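Local coordinates for protein putative phosphohistidine phosphatase SixA (PDB 2RFL) that probably acts as a phosphohistidine phosphatase of the SixA type, a member of the histidine phosphatase superfamily that removes phosphate through a histidine-centred active site, at residues 87-90 with 96-99. Numbering follows the deposited sequence.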
# COMPACT_ATOMS: atom_id res chain seq x y z
N ASP A 87 13.16 -4.26 -5.50
CA ASP A 87 13.63 -5.24 -4.52
C ASP A 87 13.87 -4.59 -3.14
O ASP A 87 13.56 -5.18 -2.11
CB ASP A 87 14.94 -5.92 -4.99
CG ASP A 87 14.72 -7.11 -5.98
OD1 ASP A 87 13.98 -8.08 -5.71
OD2 ASP A 87 15.37 -7.08 -7.04
N GLU A 88 14.37 -3.35 -3.16
CA GLU A 88 14.70 -2.59 -1.95
C GLU A 88 13.48 -2.14 -1.09
O GLU A 88 13.63 -1.50 -0.05
CB GLU A 88 15.58 -1.41 -2.34
CG GLU A 88 16.56 -0.96 -1.27
CD GLU A 88 17.84 -1.76 -1.27
OE1 GLU A 88 17.84 -2.89 -1.80
OE2 GLU A 88 18.86 -1.25 -0.75
N MSE A 89 12.28 -2.48 -1.56
CA MSE A 89 11.07 -2.32 -0.77
C MSE A 89 10.85 -3.51 0.16
O MSE A 89 10.04 -3.46 1.08
CB MSE A 89 9.86 -2.13 -1.67
CG MSE A 89 9.62 -0.69 -2.10
SE MSE A 89 7.95 -0.46 -3.08
CE MSE A 89 6.77 -0.07 -1.58
N TYR A 90 11.58 -4.60 -0.10
CA TYR A 90 11.61 -5.73 0.81
C TYR A 90 12.81 -5.65 1.75
O TYR A 90 13.94 -5.46 1.32
CB TYR A 90 11.65 -7.05 0.03
CG TYR A 90 11.81 -8.27 0.89
CD1 TYR A 90 10.74 -8.79 1.61
CD2 TYR A 90 13.04 -8.92 0.99
CE1 TYR A 90 10.89 -9.91 2.41
CE2 TYR A 90 13.19 -10.04 1.78
CZ TYR A 90 12.12 -10.53 2.49
OH TYR A 90 12.27 -11.65 3.28
N THR A 96 10.87 4.43 6.42
CA THR A 96 9.68 4.76 5.63
C THR A 96 9.82 4.58 4.10
O THR A 96 10.87 4.20 3.58
CB THR A 96 9.12 6.16 5.98
OG1 THR A 96 9.97 7.17 5.44
CG2 THR A 96 9.01 6.32 7.49
N TYR A 97 8.71 4.76 3.41
CA TYR A 97 8.74 4.77 1.97
C TYR A 97 8.56 6.20 1.43
O TYR A 97 8.29 6.39 0.25
CB TYR A 97 7.68 3.83 1.39
CG TYR A 97 7.84 2.35 1.68
CD1 TYR A 97 9.02 1.64 1.34
CD2 TYR A 97 6.80 1.65 2.26
CE1 TYR A 97 9.13 0.27 1.60
CE2 TYR A 97 6.86 0.32 2.50
CZ TYR A 97 8.01 -0.40 2.17
OH TYR A 97 7.99 -1.76 2.46
N LEU A 98 8.67 7.20 2.29
CA LEU A 98 8.39 8.61 1.91
C LEU A 98 9.15 9.15 0.66
O LEU A 98 8.68 10.00 -0.05
CB LEU A 98 8.61 9.53 3.12
CG LEU A 98 7.31 9.81 3.86
CD1 LEU A 98 7.56 10.13 5.31
CD2 LEU A 98 6.52 10.94 3.21
N SER A 99 10.36 8.69 0.46
CA SER A 99 11.18 9.10 -0.64
C SER A 99 10.68 8.53 -1.97
O SER A 99 10.71 9.22 -2.99
CB SER A 99 12.59 8.66 -0.34
OG SER A 99 13.03 9.34 0.81
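Met-89, at the end of the short 3-10 turn 87-89, is nearest to Tyr-97, the N-cap residue of helix 98-102, with their CA atoms 8.0 Å apart; a backbone bond of 2.9 Å from Tyr-90 N to Asp-87 O closes the turn. Almost all of the contact is made by these two residues. Met-89 is a selenomethionine whose chain bends back at its last torsion (chi3 90°), which swings CE over the flat of the Tyr-97 ring. The methyl carbon CE lies 3.8 Å from the centroid of that ring and only 6° off its normal, a CH-pi contact centred on the face. Atom SE stands farther off, 5.2 Å from the same centroid, so the selenium adds a more distant Met-aromatic approach while the methyl does the touching. Nearer the backbone, Met-89 CG packs against Tyr-97 CE1 at 3.9 Å, so the methionine runs from the border of the ring to above its middle. The phenol end reaches back to the turn, bringing Tyr-97 OH to 3.0 Å from Met-89 O. The hydroxyl's hydrogen bond is with His-115 N, which holds the phenol end next to the residue following strand 109-114. Both side chains rest on Leu-112 of that strand, and Tyr-97 also leans on Thr-118 and Met-119 of helix 118-127, with its backbone N bound to Thr-122 OG1. The pair thus ties the two ends of the connection between strand 82-85 and helix 98-102 to the central sheet. Neighbouring Tyr-90 meets the His-115 ring. Within this connection, the Met-aromatic contact packs the chain against strand 109-114 of the sheet in the alpha-beta-alpha sandwich.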